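Side-chain contact in putative S41 protease (PDB 3K50), which is probably a serine peptidase of family S41 that cleaves peptide bonds, although its substrates and physiological role are not established: residues A[191-196]-A[380-385]. Residues are numbered along the deposited sequence; the frame is centred on the assembly and turned at random.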
loop_
_atom_site.group_PDB
_atom_site.type_symbol
_atom_site.label_atom_id
_atom_site.label_comp_id
_atom_site.label_asym_id
_atom_site.label_seq_id
_atom_site.Cartn_x
_atom_site.Cartn_y
_atom_site.Cartn_z
ATOM N N TYR A 191 10.723 13.144 -4.189
ATOM C CA TYR A 191 10.169 11.824 -4.524
ATOM C C TYR A 191 10.088 11.011 -3.220
ATOM O O TYR A 191 11.085 10.861 -2.498
ATOM C CB TYR A 191 11.032 11.072 -5.563
ATOM C CG TYR A 191 10.616 9.618 -5.721
ATOM C CD1 TYR A 191 9.470 9.291 -6.436
ATOM C CD2 TYR A 191 11.344 8.597 -5.157
ATOM C CE1 TYR A 191 9.058 7.990 -6.600
ATOM C CE2 TYR A 191 10.922 7.260 -5.282
ATOM C CZ TYR A 191 9.801 6.976 -6.005
ATOM O OH TYR A 191 9.359 5.715 -6.130
ATOM N N LEU A 192 8.911 10.512 -2.925
ATOM C CA LEU A 192 8.721 9.668 -1.771
ATOM C C LEU A 192 7.955 8.400 -2.087
ATOM O O LEU A 192 6.808 8.455 -2.495
ATOM C CB LEU A 192 7.957 10.435 -0.680
ATOM C CG LEU A 192 7.604 9.752 0.650
ATOM C CD1 LEU A 192 8.871 9.506 1.470
ATOM C CD2 LEU A 192 6.657 10.593 1.426
HETATM N N MSE A 193 8.602 7.268 -1.825
HETATM C CA MSE A 193 7.988 5.943 -1.892
HETATM C C MSE A 193 7.557 5.588 -0.443
HETATM O O MSE A 193 8.384 5.196 0.365
HETATM C CB MSE A 193 8.955 4.937 -2.501
HETATM C CG MSE A 193 8.312 3.720 -3.037
HETATM SE SE MSE A 193 7.215 2.582 -1.864
HETATM C CE MSE A 193 6.555 1.412 -3.296
ATOM N N TYR A 194 6.260 5.799 -0.144
ATOM C CA TYR A 194 5.670 5.633 1.194
ATOM C C TYR A 194 4.741 4.451 1.116
ATOM O O TYR A 194 3.710 4.516 0.447
ATOM C CB TYR A 194 4.883 6.882 1.591
ATOM C CG TYR A 194 4.272 6.851 2.996
ATOM C CD1 TYR A 194 5.062 6.890 4.099
ATOM C CD2 TYR A 194 2.896 6.891 3.182
ATOM C CE1 TYR A 194 4.499 6.915 5.421
ATOM C CE2 TYR A 194 2.316 6.917 4.465
ATOM C CZ TYR A 194 3.116 6.941 5.569
ATOM O OH TYR A 194 2.561 6.980 6.823
ATOM N N ASN A 195 5.079 3.370 1.804
ATOM C CA ASN A 195 4.393 2.089 1.502
ATOM C C ASN A 195 3.305 1.612 2.442
ATOM O O ASN A 195 2.654 0.646 2.135
ATOM C CB ASN A 195 5.455 0.976 1.334
ATOM C CG ASN A 195 5.021 -0.114 0.349
ATOM O OD1 ASN A 195 4.499 0.184 -0.703
ATOM N ND2 ASN A 195 5.199 -1.364 0.725
ATOM N N GLU A 196 3.100 2.296 3.563
ATOM C CA GLU A 196 2.127 1.862 4.529
ATOM C C GLU A 196 1.833 2.997 5.480
ATOM O O GLU A 196 2.746 3.663 5.940
ATOM C CB GLU A 196 2.669 0.653 5.323
ATOM C CG GLU A 196 1.656 0.018 6.136
ATOM C CD GLU A 196 2.187 -1.086 7.042
ATOM O OE1 GLU A 196 3.415 -1.270 7.167
ATOM O OE2 GLU A 196 1.331 -1.758 7.647
ATOM N N LEU A 380 12.576 -0.449 -13.036
ATOM C CA LEU A 380 13.842 -0.088 -12.415
ATOM C C LEU A 380 13.680 0.277 -10.966
ATOM O O LEU A 380 12.551 0.472 -10.525
ATOM C CB LEU A 380 14.422 1.134 -13.153
ATOM C CG LEU A 380 14.932 0.941 -14.567
ATOM C CD1 LEU A 380 15.115 2.262 -15.254
ATOM C CD2 LEU A 380 16.245 0.055 -14.557
ATOM N N PRO A 381 14.814 0.336 -10.203
ATOM C CA PRO A 381 14.704 0.741 -8.829
ATOM C C PRO A 381 13.936 2.026 -8.612
ATOM O O PRO A 381 14.018 2.944 -9.420
ATOM C CB PRO A 381 16.160 0.965 -8.403
ATOM C CG PRO A 381 16.906 -0.132 -9.246
ATOM C CD PRO A 381 16.203 -0.088 -10.547
ATOM N N PHE A 382 13.242 2.089 -7.488
ATOM C CA PHE A 382 12.497 3.302 -7.162
ATOM C C PHE A 382 13.396 4.535 -7.049
ATOM O O PHE A 382 14.496 4.497 -6.488
ATOM C CB PHE A 382 11.756 3.116 -5.861
ATOM C CG PHE A 382 10.766 1.986 -5.872
ATOM C CD1 PHE A 382 9.606 2.071 -6.639
ATOM C CD2 PHE A 382 10.920 0.914 -5.020
ATOM C CE1 PHE A 382 8.681 1.056 -6.596
ATOM C CE2 PHE A 382 10.018 -0.081 -4.978
ATOM C CZ PHE A 382 8.868 -0.003 -5.753
ATOM N N GLY A 383 12.934 5.641 -7.604
ATOM C CA GLY A 383 13.703 6.872 -7.577
ATOM C C GLY A 383 14.696 7.008 -8.739
ATOM O O GLY A 383 15.226 8.093 -8.940
ATOM N N ASN A 384 14.935 5.957 -9.526
ATOM C CA ASN A 384 15.739 6.078 -10.753
ATOM C C ASN A 384 14.829 6.861 -11.682
ATOM O O ASN A 384 13.704 6.473 -11.867
ATOM C CB ASN A 384 16.093 4.685 -11.293
ATOM C CG ASN A 384 16.907 4.708 -12.576
ATOM O OD1 ASN A 384 16.582 5.411 -13.538
ATOM N ND2 ASN A 384 17.919 3.838 -12.637
ATOM N N THR A 385 15.285 7.981 -12.261
ATOM C CA THR A 385 14.401 8.840 -13.058
ATOM C C THR A 385 13.901 8.222 -14.354
ATOM O O THR A 385 12.941 8.726 -14.984
ATOM C CB THR A 385 15.050 10.212 -13.366
ATOM O OG1 THR A 385 16.272 10.003 -14.041
ATOM C CG2 THR A 385 15.331 11.040 -12.045
HETATM O O HOH W 1 10.424 5.263 -8.974
#
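M193, a selenomethionine here, lays its side chain along one face of the F382 ring. Its CG sits over that face, M193 SE stands 5.0 Å from the F382 ring centroid, nearly on the ring normal, and M193 CE returns to the rim, 3.7 Å from F382 CZ. The bend about CB–CG (chi2 -58°) turns the chain along the ring instead of away from it, giving a Met-aromatic contact with an off-centre CH-pi approach by the methyl. A flexible, polarisable thioether suits this place because it can follow a flat aromatic surface, and phenylalanine offers it an apolar face within a buried contact.

On the same strand, two residues back, Y191 meets the turn itself. With CG swung opposite the backbone N (chi1 169°), the ring is carried off the strand toward the peptide between F382 and G383, with Y191 CE2 3.5 Å from G383 N. The phenol oxygen Y191 OH ends 3.5 Å from F382 CB. A bridging water donates to Y191 OH at 3.1 Å and accepts from G383 N at 2.9 Å, so the G383 N-H, close beside the tyrosine ring, is satisfied without a direct bond. The hydroxyl is also hydrogen-bonded to D230, a polar end that suits tyrosine here.

P381 to N384 form a type II beta turn, closed by N384 N to P381 O at 3.2 Å. Glycine, lacking a CB, fits its third position, where positive phi (87°) would press a side chain on the preceding carbonyl oxygen.

Y96 of strand 90-97 also touches both M193 and F382. Strand 187-194 runs between strands 176-184 and 226-230 in the mixed sheet, and the loop preceding helix 388-398 packs against it.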